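Local coordinates for NADB-Rossmann Superfamily protein (Streptococcus agalactiae, PDB 3LEC) that probably acts as a tRNA (adenine(22)-N1)-methyltransferase of the TrmK family, built on a Rossmann-like fold, and binds a zinc ion, at residues L35-L40 / S66-T71; S60-V65 / I74-A79; T169-R174 / I223-D228; I205-S208 / E212-I215. All coordinates share one frame; numbering follows the deposited sequence.

Contacts 1 and 2 lie at one edge of the sheet, with centres about 9 Å apart. They share helix 55-67, and their segments alternate along the chain. Pro36 and Leu40 of contact 1 touch Ile74 of contact 2, so helix 34-41, helix 55-67 and strand 74-78 pack together. Contacts 3 and 4 follow, on the opposite side of the chain's centre, and both use helix 210-227. Their centres are about 21 Å apart, and contact 4 falls between the two segments of contact 3. Contact 4 packs the turn before that helix onto its start, and contact 3 ties its far end to helix 170-175. The Rossmann-like and C-terminal helical parts thus form separate packing regions.

Contact 1: L35-L40 / S66-T71; sequences LPIFLL and SEHGLT
Ile37 and Leu70 mark the closest backbone approach of the two segments, with their CA atoms 7.4 Å apart. Residues 35-40 belong to helix 34-41. Residues 66-71 run off the end of helix 55-67, where Gly69 takes a positive phi of 70° and completes a Schellman motif. In it Gly69 N bonds to Ser66 O, and Leu70 N probably bonds to Val65 O at 3.0 Å. The turn places His68 and Leu70 on the side that meets helix 34-41.

Ile37 is touched by both. Its CG2 methyl lies over one face of the His68 imidazole, 3.8 Å from the ring centroid, in a CH-pi contact. It is displaced toward the rim, and its nearest ring atom is ND1. CG2 stands anti to the backbone N of Ile37, which turns this methyl toward the ring. Ile37 CG2 is also 3.9 Å from CD1 of Leu70. Leu70 CD1 lies near Leu40 CB as well, while Leu70 CD2 rests on Leu40 CB at 4.0 Å. Leu70 therefore spans one helical turn of 34-41. Leu40 also packs on Ala48 and Cys45 of strand 45-52, and His68 touches Met4.

No hydrogen bond crosses between the segments. The join is made by dispersion and one CH-pi contact, so it depends on shape fit. Buried Ile37, Leu40 and Leu70 form an apolar seam between helix 34-41 and the turn ending helix 55-67.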
loop_
_atom_site.group_PDB
_atom_site.type_symbol
_atom_site.label_atom_id
_atom_site.label_comp_id
_atom_site.label_asym_id
_atom_site.label_seq_id
_atom_site.Cartn_x
_atom_site.Cartn_y
_atom_site.Cartn_z
ATOM N N LEU A 35 12.190 -6.049 -1.083
ATOM C CA LEU A 35 12.192 -4.791 -0.368
ATOM C C LEU A 35 13.007 -4.873 0.949
ATOM O O LEU A 35 13.907 -4.063 1.155
ATOM C CB LEU A 35 10.754 -4.316 -0.163
ATOM C CG LEU A 35 10.581 -3.100 0.750
ATOM C CD1 LEU A 35 11.280 -1.901 0.151
ATOM C CD2 LEU A 35 9.099 -2.825 1.022
ATOM N N PRO A 36 12.742 -5.871 1.817
ATOM C CA PRO A 36 13.650 -5.975 2.968
ATOM C C PRO A 36 15.143 -6.159 2.585
ATOM O O PRO A 36 16.016 -5.558 3.224
ATOM C CB PRO A 36 13.127 -7.206 3.744
ATOM C CG PRO A 36 11.755 -7.396 3.323
ATOM C CD PRO A 36 11.604 -6.801 1.924
ATOM N N ILE A 37 15.451 -6.939 1.539
ATOM C CA ILE A 37 16.853 -7.113 1.122
ATOM C C ILE A 37 17.471 -5.788 0.672
ATOM O O ILE A 37 18.603 -5.484 1.018
ATOM C CB ILE A 37 17.024 -8.221 0.019
ATOM C CG1 ILE A 37 16.781 -9.606 0.634
ATOM C CG2 ILE A 37 18.415 -8.174 -0.635
ATOM C CD1 ILE A 37 16.383 -10.661 -0.375
ATOM N N PHE A 38 16.732 -5.016 -0.106
ATOM C CA PHE A 38 17.230 -3.731 -0.554
ATOM C C PHE A 38 17.598 -2.870 0.653
ATOM O O PHE A 38 18.707 -2.330 0.733
ATOM C CB PHE A 38 16.201 -2.981 -1.397
ATOM C CG PHE A 38 16.662 -1.598 -1.751
ATOM C CD1 PHE A 38 17.735 -1.418 -2.631
ATOM C CD2 PHE A 38 16.098 -0.485 -1.129
ATOM C CE1 PHE A 38 18.220 -0.136 -2.931
ATOM C CE2 PHE A 38 16.549 0.818 -1.434
ATOM C CZ PHE A 38 17.609 0.995 -2.325
ATOM N N LEU A 39 16.670 -2.790 1.600
ATOM C CA LEU A 39 16.795 -1.853 2.714
ATOM C C LEU A 39 17.928 -2.276 3.628
ATOM O O LEU A 39 18.657 -1.413 4.126
ATOM C CB LEU A 39 15.485 -1.763 3.488
ATOM C CG LEU A 39 14.372 -1.062 2.705
ATOM C CD1 LEU A 39 13.094 -1.089 3.527
ATOM C CD2 LEU A 39 14.799 0.395 2.322
ATOM N N LEU A 40 18.066 -3.589 3.848
ATOM C CA LEU A 40 19.141 -4.116 4.698
ATOM C C LEU A 40 20.516 -4.108 4.036
ATOM O O LEU A 40 21.517 -3.815 4.698
ATOM C CB LEU A 40 18.807 -5.522 5.229
ATOM C CG LEU A 40 18.115 -5.555 6.601
ATOM C CD1 LEU A 40 18.981 -4.871 7.686
ATOM C CD2 LEU A 40 16.709 -4.921 6.578
ATOM N N SER A 66 19.007 -15.667 2.300
ATOM C CA SER A 66 20.213 -16.464 2.549
ATOM C C SER A 66 21.302 -16.180 1.504
ATOM O O SER A 66 22.464 -15.915 1.847
ATOM C CB SER A 66 19.855 -17.949 2.579
ATOM O OG SER A 66 21.035 -18.702 2.786
ATOM N N GLU A 67 20.897 -16.201 0.235
ATOM C CA GLU A 67 21.784 -15.960 -0.906
ATOM C C GLU A 67 22.404 -14.568 -0.840
ATOM O O GLU A 67 23.591 -14.368 -1.192
ATOM C CB GLU A 67 20.999 -16.150 -2.223
ATOM C CG GLU A 67 21.873 -16.366 -3.492
ATOM C CD GLU A 67 22.413 -17.788 -3.622
ATOM O OE1 GLU A 67 23.058 -18.098 -4.649
ATOM O OE2 GLU A 67 22.195 -18.603 -2.702
ATOM N N HIS A 68 21.609 -13.612 -0.353
ATOM C CA HIS A 68 22.048 -12.242 -0.229
ATOM C C HIS A 68 22.855 -11.989 1.043
ATOM O O HIS A 68 23.367 -10.873 1.266
ATOM C CB HIS A 68 20.856 -11.308 -0.339
ATOM C CG HIS A 68 20.455 -11.030 -1.745
ATOM N ND1 HIS A 68 20.864 -9.901 -2.411
ATOM C CD2 HIS A 68 19.699 -11.733 -2.621
ATOM C CE1 HIS A 68 20.356 -9.905 -3.632
ATOM N NE2 HIS A 68 19.655 -11.010 -3.790
ATOM N N GLY A 69 22.997 -13.046 1.848
ATOM C CA GLY A 69 23.846 -12.998 3.037
ATOM C C GLY A 69 23.266 -12.107 4.116
ATOM O O GLY A 69 23.997 -11.380 4.776
ATOM N N LEU A 70 21.953 -12.173 4.310
ATOM C CA LEU A 70 21.275 -11.283 5.260
ATOM C C LEU A 70 20.468 -11.991 6.343
ATOM O O LEU A 70 19.599 -11.373 6.988
ATOM C CB LEU A 70 20.386 -10.288 4.500
ATOM C CG LEU A 70 21.166 -9.195 3.775
ATOM C CD1 LEU A 70 20.243 -8.513 2.738
ATOM C CD2 LEU A 70 21.761 -8.202 4.774
ATOM N N THR A 71 20.734 -13.280 6.542
ATOM C CA THR A 71 19.962 -14.074 7.509
ATOM C C THR A 71 19.997 -13.522 8.930
ATOM O O THR A 71 19.026 -13.696 9.664
ATOM C CB THR A 71 20.409 -15.526 7.564
ATOM O OG1 THR A 71 21.729 -15.579 8.112
ATOM C CG2 THR A 71 20.360 -16.162 6.159
#

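Contact 2: S60-V65 / I74-A79; sequences SALKNV and IDVRLA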
loop_
_atom_site.group_PDB
_atom_site.type_symbol
_atom_site.label_atom_id
_atom_site.label_comp_id
_atom_site.label_asym_id
_atom_site.label_seq_id
_atom_site.Cartn_x
_atom_site.Cartn_y
_atom_site.Cartn_z
ATOM N N SER A 60 10.810 -19.158 -0.881
ATOM C CA SER A 60 11.415 -18.177 -1.789
ATOM C C SER A 60 12.145 -17.075 -1.032
ATOM O O SER A 60 13.306 -16.786 -1.286
ATOM C CB SER A 60 10.333 -17.528 -2.664
ATOM O OG SER A 60 9.545 -18.491 -3.319
ATOM N N ALA A 61 11.430 -16.440 -0.111
ATOM C CA ALA A 61 12.003 -15.365 0.683
ATOM C C ALA A 61 13.194 -15.875 1.501
ATOM O O ALA A 61 14.245 -15.236 1.552
ATOM C CB ALA A 61 10.931 -14.759 1.579
ATOM N N LEU A 62 13.034 -17.036 2.128
ATOM C CA LEU A 62 14.116 -17.645 2.894
ATOM C C LEU A 62 15.355 -17.809 2.048
ATOM O O LEU A 62 16.430 -17.406 2.475
ATOM C CB LEU A 62 13.718 -19.019 3.456
ATOM C CG LEU A 62 13.396 -19.215 4.931
ATOM C CD1 LEU A 62 13.312 -20.708 5.201
ATOM C CD2 LEU A 62 14.437 -18.519 5.851
ATOM N N LYS A 63 15.207 -18.401 0.858
ATOM C CA LYS A 63 16.344 -18.648 -0.036
ATOM C C LYS A 63 17.001 -17.336 -0.439
ATOM O O LYS A 63 18.228 -17.229 -0.427
ATOM C CB LYS A 63 15.928 -19.415 -1.298
ATOM N N ASN A 64 16.174 -16.345 -0.772
ATOM C CA ASN A 64 16.693 -15.059 -1.244
ATOM C C ASN A 64 17.478 -14.355 -0.160
ATOM O O ASN A 64 18.560 -13.840 -0.415
ATOM C CB ASN A 64 15.566 -14.159 -1.790
ATOM C CG ASN A 64 15.038 -14.631 -3.144
ATOM O OD1 ASN A 64 15.606 -15.536 -3.783
ATOM N ND2 ASN A 64 13.964 -13.993 -3.606
ATOM N N VAL A 65 16.937 -14.326 1.062
ATOM C CA VAL A 65 17.634 -13.682 2.180
ATOM C C VAL A 65 19.002 -14.346 2.399
ATOM O O VAL A 65 20.025 -13.668 2.614
ATOM C CB VAL A 65 16.777 -13.693 3.476
ATOM C CG1 VAL A 65 17.617 -13.272 4.680
ATOM C CG2 VAL A 65 15.573 -12.753 3.325
ATOM N N ILE A 74 17.527 -10.274 8.630
ATOM C CA ILE A 74 16.167 -10.415 8.117
ATOM C C ILE A 74 15.545 -11.741 8.514
ATOM O O ILE A 74 16.022 -12.799 8.115
ATOM C CB ILE A 74 16.075 -10.226 6.597
ATOM C CG1 ILE A 74 16.640 -8.864 6.176
ATOM C CG2 ILE A 74 14.617 -10.369 6.157
ATOM C CD1 ILE A 74 16.673 -8.638 4.661
ATOM N N ASP A 75 14.483 -11.672 9.301
ATOM C CA ASP A 75 13.734 -12.868 9.687
ATOM C C ASP A 75 12.659 -13.153 8.664
ATOM O O ASP A 75 11.996 -12.242 8.167
ATOM C CB ASP A 75 13.105 -12.710 11.083
ATOM C CG ASP A 75 14.103 -12.927 12.210
ATOM O OD1 ASP A 75 15.231 -13.382 11.938
ATOM O OD2 ASP A 75 13.743 -12.649 13.377
ATOM N N VAL A 76 12.489 -14.428 8.329
ATOM C CA VAL A 76 11.453 -14.782 7.386
ATOM C C VAL A 76 10.529 -15.679 8.178
ATOM O O VAL A 76 10.987 -16.614 8.826
ATOM C CB VAL A 76 12.026 -15.501 6.135
ATOM C CG1 VAL A 76 10.898 -15.905 5.192
ATOM C CG2 VAL A 76 13.085 -14.654 5.416
ATOM N N ARG A 77 9.248 -15.332 8.206
ATOM C CA ARG A 77 8.296 -16.037 9.049
ATOM C C ARG A 77 7.045 -16.464 8.304
ATOM O O ARG A 77 6.564 -15.754 7.405
ATOM C CB ARG A 77 7.953 -15.204 10.282
ATOM C CG ARG A 77 9.193 -14.895 11.111
ATOM C CD ARG A 77 8.862 -14.287 12.449
ATOM N NE ARG A 77 10.073 -13.768 13.078
ATOM C CZ ARG A 77 10.089 -12.856 14.050
ATOM N NH1 ARG A 77 8.958 -12.384 14.549
ATOM N NH2 ARG A 77 11.239 -12.435 14.540
ATOM N N LEU A 78 6.541 -17.646 8.662
ATOM C CA LEU A 78 5.311 -18.157 8.073
ATOM C C LEU A 78 4.224 -17.924 9.087
ATOM O O LEU A 78 4.104 -18.682 10.057
ATOM C CB LEU A 78 5.418 -19.659 7.785
ATOM C CG LEU A 78 4.490 -20.375 6.796
ATOM C CD1 LEU A 78 4.721 -21.880 6.915
ATOM C CD2 LEU A 78 3.026 -20.056 6.996
ATOM N N ALA A 79 3.421 -16.890 8.853
ATOM C CA ALA A 79 2.415 -16.478 9.812
ATOM C C ALA A 79 1.328 -15.649 9.151
ATOM O O ALA A 79 1.584 -14.917 8.187
ATOM C CB ALA A 79 3.071 -15.682 10.967
#
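Ile74, the first residue of strand 74-78, meets Val65 near the end of helix 55-67. Ile74 CG2 is 3.8 Å from Val65 CG2, and the two side chains meet at a slant. The other methyl of Val65, CG1, lies by the backbone carbonyl, 3.8 Å from Ile74 O. Ile74 also packs on Pro36 and Leu40 of helix 34-41.

Asp75 points away from the helix, and its backbone bonds to Ala48 and Ala50 of strand 45-52. Val76 points back toward the helix and is met by three of its residues. Val76 CG1 touches Ala61 CB at 3.8 Å. Val76 CG2 meets Val65 CG2, also at 3.8 Å, and the two valines lie alongside, pointing opposite ways. Val76 CB lies 3.9 Å from CD2 of Leu62, whose side chain reaches in from the flank of the helix. With chi1 of 178°, Val76 sets CG1 anti to the backbone N, beside Ala61, and turns CG2 to Val65.

Arg77 returns to the far face of the strand. Arg77 NH2 makes a salt bridge with Asp75 OD2 at 2.8 Å, close to the guanidinium plane and on the anti side of the carboxylate. NH1 pairs with Asp89.

Helix segment 60-65 and strand 74-78 run nearly antiparallel, at 166°, within the last two elements of a beta-alpha-beta crossover from strand 45-52. The alternation of the strand separates the chemistry. Apolar side chains make the contact on the helix side, while the opposite face carries the ion pair.

Contact 3: T169-R174 / I223-D228; sequences TAKELR and IKEVLD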
loop_
_atom_site.group_PDB
_atom_site.type_symbol
_atom_site.label_atom_id
_atom_site.label_comp_id
_atom_site.label_asym_id
_atom_site.label_seq_id
_atom_site.Cartn_x
_atom_site.Cartn_y
_atom_site.Cartn_z
ATOM N N THR A 169 -13.076 14.026 3.287
ATOM C CA THR A 169 -14.274 14.194 2.457
ATOM C C THR A 169 -14.411 13.001 1.510
ATOM O O THR A 169 -13.427 12.278 1.262
ATOM C CB THR A 169 -14.201 15.496 1.603
ATOM O OG1 THR A 169 -13.080 15.439 0.725
ATOM C CG2 THR A 169 -14.065 16.743 2.480
ATOM N N ALA A 170 -15.617 12.801 0.973
ATOM C CA ALA A 170 -15.825 11.760 -0.030
ATOM C C ALA A 170 -14.798 11.899 -1.142
ATOM O O ALA A 170 -14.245 10.895 -1.565
ATOM C CB ALA A 170 -17.253 11.762 -0.587
ATOM N N LYS A 171 -14.526 13.134 -1.592
ATOM C CA LYS A 171 -13.540 13.360 -2.660
ATOM C C LYS A 171 -12.144 12.912 -2.237
ATOM O O LYS A 171 -11.444 12.243 -2.998
ATOM C CB LYS A 171 -13.488 14.833 -3.084
ATOM C CG LYS A 171 -14.574 15.230 -4.044
ATOM C CD LYS A 171 -14.080 16.300 -4.991
ATOM C CE LYS A 171 -15.236 16.866 -5.802
ATOM N NZ LYS A 171 -15.036 18.341 -6.039
ATOM N N GLU A 172 -11.748 13.297 -1.024
ATOM C CA GLU A 172 -10.429 12.952 -0.502
ATOM C C GLU A 172 -10.305 11.447 -0.326
ATOM O O GLU A 172 -9.245 10.879 -0.573
ATOM C CB GLU A 172 -10.139 13.672 0.823
ATOM C CG GLU A 172 -9.692 15.134 0.690
ATOM C CD GLU A 172 -9.745 15.888 2.020
ATOM O OE1 GLU A 172 -10.620 15.584 2.867
ATOM O OE2 GLU A 172 -8.904 16.790 2.226
ATOM N N LEU A 173 -11.389 10.800 0.078
ATOM C CA LEU A 173 -11.373 9.355 0.232
ATOM C C LEU A 173 -11.101 8.709 -1.127
ATOM O O LEU A 173 -10.288 7.797 -1.227
ATOM C CB LEU A 173 -12.692 8.846 0.836
ATOM C CG LEU A 173 -12.940 9.082 2.331
ATOM C CD1 LEU A 173 -14.401 8.862 2.731
ATOM C CD2 LEU A 173 -12.014 8.216 3.196
ATOM N N ARG A 174 -11.764 9.212 -2.173
ATOM C CA ARG A 174 -11.716 8.566 -3.483
ATOM C C ARG A 174 -10.443 8.915 -4.247
ATOM O O ARG A 174 -9.852 8.054 -4.888
ATOM C CB ARG A 174 -12.975 8.904 -4.320
ATOM C CG ARG A 174 -12.883 8.454 -5.799
ATOM C CD ARG A 174 -12.901 6.914 -5.984
ATOM N NE ARG A 174 -11.620 6.239 -5.714
ATOM C CZ ARG A 174 -11.425 4.923 -5.832
ATOM N NH1 ARG A 174 -10.228 4.404 -5.591
ATOM N NH2 ARG A 174 -12.423 4.121 -6.211
ATOM N N ILE A 223 -15.372 12.738 -10.839
ATOM C CA ILE A 223 -14.182 12.814 -11.648
ATOM C C ILE A 223 -14.171 14.112 -12.452
ATOM O O ILE A 223 -13.163 14.824 -12.462
ATOM C CB ILE A 223 -13.981 11.591 -12.538
ATOM C CG1 ILE A 223 -13.736 10.337 -11.688
ATOM C CG2 ILE A 223 -12.805 11.809 -13.472
ATOM C CD1 ILE A 223 -13.686 9.074 -12.506
ATOM N N LYS A 224 -15.297 14.429 -13.089
ATOM C CA LYS A 224 -15.407 15.663 -13.871
ATOM C C LYS A 224 -15.017 16.857 -13.026
ATOM O O LYS A 224 -14.338 17.749 -13.507
ATOM C CB LYS A 224 -16.819 15.857 -14.427
ATOM C CG LYS A 224 -17.127 14.933 -15.597
ATOM C CD LYS A 224 -18.295 15.444 -16.437
ATOM C CE LYS A 224 -18.846 14.318 -17.305
ATOM N NZ LYS A 224 -19.706 14.818 -18.411
ATOM N N GLU A 225 -15.426 16.864 -11.761
ATOM C CA GLU A 225 -15.091 17.977 -10.861
ATOM C C GLU A 225 -13.600 18.079 -10.586
ATOM O O GLU A 225 -13.004 19.161 -10.687
ATOM C CB GLU A 225 -15.923 17.908 -9.575
ATOM C CG GLU A 225 -17.402 18.169 -9.826
ATOM C CD GLU A 225 -18.301 17.988 -8.606
ATOM O OE1 GLU A 225 -17.811 17.596 -7.531
ATOM O OE2 GLU A 225 -19.511 18.258 -8.729
ATOM N N VAL A 226 -12.986 16.939 -10.272
ATOM C CA VAL A 226 -11.557 16.885 -9.990
ATOM C C VAL A 226 -10.757 17.338 -11.214
ATOM O O VAL A 226 -9.841 18.161 -11.101
ATOM C CB VAL A 226 -11.165 15.448 -9.529
ATOM C CG1 VAL A 226 -9.658 15.241 -9.544
ATOM C CG2 VAL A 226 -11.717 15.204 -8.150
ATOM N N LEU A 227 -11.124 16.812 -12.382
ATOM C CA LEU A 227 -10.410 17.103 -13.610
ATOM C C LEU A 227 -10.662 18.538 -14.097
ATOM O O LEU A 227 -9.887 19.073 -14.892
ATOM C CB LEU A 227 -10.782 16.090 -14.699
ATOM C CG LEU A 227 -10.295 14.642 -14.524
ATOM C CD1 LEU A 227 -10.710 13.782 -15.725
ATOM C CD2 LEU A 227 -8.778 14.584 -14.320
ATOM N N ASP A 228 -11.741 19.150 -13.617
ATOM C CA ASP A 228 -12.060 20.528 -13.997
ATOM C C ASP A 228 -11.552 21.514 -12.945
ATOM O O ASP A 228 -10.696 22.359 -13.234
ATOM C CB ASP A 228 -13.564 20.693 -14.243
ATOM C CG ASP A 228 -14.062 19.890 -15.464
ATOM O OD1 ASP A 228 -13.240 19.248 -16.159
ATOM O OD2 ASP A 228 -15.286 19.891 -15.727
#
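OE1 of Glu225 takes the salt bridge of this contact, 3.2 Å from Lys171 NZ. The CE carbon of Lys171 is equally near, so the carboxylate oxygen lies beside the end of the lysine chain. Lys171 lies athwart the Glu225 side chain. It bends at chi2 (-147°) and again at chi4, while Glu225 runs extended beyond CG. No hydrogen bond is made across the contact, so the pairing is probably mainly electrostatic. The other oxygen of Glu225, OE2, is held by Gln221 one helical turn earlier.

The aliphatic part of Lys171 also packs. Lys171 CD passes 4.1 Å from Val226 CG2, with the two side chains running side by side in opposed senses. Val226 further touches Phe175, Leu180 and Phe187, which places it at the border of an apolar cluster.

The start of helix 170-175 is fixed by its own bonds. Thr169 OG1 accepts from Glu172 N at 3.1 Å. Glu172 OE1 in turn accepts from Thr169 N at 2.9 Å, nearly straight at 173°, through its anti lone pair. Thr169 OG1 also donates to this oxygen, from above the carboxylate plane.

Thr169 and Glu172 thus make a capping box at the N-terminus of helix 170-175. From its first turn, Lys171 reaches a surface ion pair near the end of helix 210-227, within the helical C-terminal part of the protein.

Contact 4: I205-S208 / E212-I215; sequences IPNS and ERAI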
loop_
_atom_site.group_PDB
_atom_site.type_symbol
_atom_site.label_atom_id
_atom_site.label_comp_id
_atom_site.label_asym_id
_atom_site.label_seq_id
_atom_site.Cartn_x
_atom_site.Cartn_y
_atom_site.Cartn_z
ATOM N N ILE A 205 -25.178 0.201 -20.267
ATOM C CA ILE A 205 -26.221 -0.279 -19.350
ATOM C C ILE A 205 -27.598 0.294 -19.729
ATOM O O ILE A 205 -27.696 1.464 -20.098
ATOM C CB ILE A 205 -25.791 -0.042 -17.868
ATOM C CG1 ILE A 205 -24.790 -1.132 -17.457
ATOM C CG2 ILE A 205 -26.983 -0.045 -16.918
ATOM C CD1 ILE A 205 -23.717 -0.691 -16.461
ATOM N N PRO A 206 -28.656 -0.539 -19.698
ATOM C CA PRO A 206 -29.998 -0.021 -20.021
ATOM C C PRO A 206 -30.510 1.055 -19.054
ATOM O O PRO A 206 -30.192 1.011 -17.861
ATOM C CB PRO A 206 -30.893 -1.269 -19.943
ATOM C CG PRO A 206 -30.071 -2.332 -19.281
ATOM C CD PRO A 206 -28.648 -2.011 -19.586
ATOM N N ASN A 207 -31.302 1.999 -19.574
ATOM C CA ASN A 207 -31.902 3.083 -18.779
ATOM C C ASN A 207 -32.789 2.598 -17.619
ATOM O O ASN A 207 -32.950 3.297 -16.600
ATOM C CB ASN A 207 -32.687 4.049 -19.683
ATOM C CG ASN A 207 -31.807 4.749 -20.697
ATOM O OD1 ASN A 207 -31.037 5.653 -20.360
ATOM N ND2 ASN A 207 -31.923 4.348 -21.952
ATOM N N SER A 208 -33.348 1.396 -17.767
ATOM C CA SER A 208 -34.183 0.788 -16.734
ATOM C C SER A 208 -33.403 0.514 -15.456
ATOM O O SER A 208 -33.982 0.510 -14.368
ATOM C CB SER A 208 -34.808 -0.521 -17.225
ATOM O OG SER A 208 -33.820 -1.491 -17.552
ATOM N N GLU A 212 -27.864 1.129 -10.929
ATOM C CA GLU A 212 -26.513 0.901 -11.432
ATOM C C GLU A 212 -26.001 2.145 -12.170
ATOM O O GLU A 212 -24.832 2.544 -12.026
ATOM C CB GLU A 212 -26.464 -0.338 -12.333
ATOM N N ARG A 213 -26.895 2.766 -12.935
ATOM C CA ARG A 213 -26.576 3.970 -13.677
ATOM C C ARG A 213 -26.281 5.133 -12.722
ATOM O O ARG A 213 -25.349 5.909 -12.955
ATOM C CB ARG A 213 -27.735 4.339 -14.610
ATOM C CG ARG A 213 -27.949 3.388 -15.767
ATOM C CD ARG A 213 -29.144 3.816 -16.626
ATOM N NE ARG A 213 -28.804 4.903 -17.541
ATOM C CZ ARG A 213 -28.088 4.743 -18.653
ATOM N NH1 ARG A 213 -27.806 5.779 -19.420
ATOM N NH2 ARG A 213 -27.633 3.546 -18.992
ATOM N N ALA A 214 -27.081 5.272 -11.664
ATOM C CA ALA A 214 -26.853 6.358 -10.703
ATOM C C ALA A 214 -25.459 6.276 -10.082
ATOM O O ALA A 214 -24.771 7.302 -9.951
ATOM C CB ALA A 214 -27.917 6.378 -9.619
ATOM N N ILE A 215 -25.051 5.059 -9.715
ATOM C CA ILE A 215 -23.734 4.809 -9.113
ATOM C C ILE A 215 -22.675 5.310 -10.070
ATOM O O ILE A 215 -21.735 5.981 -9.661
ATOM C CB ILE A 215 -23.511 3.287 -8.775
ATOM C CG1 ILE A 215 -24.100 2.864 -7.421
ATOM C CG2 ILE A 215 -22.039 2.955 -8.659
ATOM C CD1 ILE A 215 -25.329 3.583 -6.947
#
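Arg213 folds back onto residues 205-208 through a bend at chi3 (79°), beyond an extended CA-CB-CG-CD run (chi2 179°). Ile205 sets its CG2 anti to the backbone N, and this branch meets the arginine chain. The site is the short turn of a helical hairpin, where helix 185-204 ends and helix 210-227 begins.

The aliphatic part of Arg213 packs on Ile205. Arg213 CG lies 3.7 Å from Ile205 CG2, and the two side chains run antiparallel to each other. Arg213 CD then passes close to the turn backbone, 3.6 Å from Asn207 CA.

The guanidinium is flanked by polar atoms, but no hydrogen bond crosses the contact. Asn207 brings its amide oxygen over one face of the group, displaced toward the rim. The amide and guanidinium planes are 55° apart. The carbonyl of Ile205 lies at the guanidinium edge, but its approach to NH2 is too short to be trusted. The Asn207 oxygen may be drawn to the positive group. Asn207 OD1 sits 3.2 Å above the guanidinium plane of Arg213, 3.4 Å from Arg213 NH1.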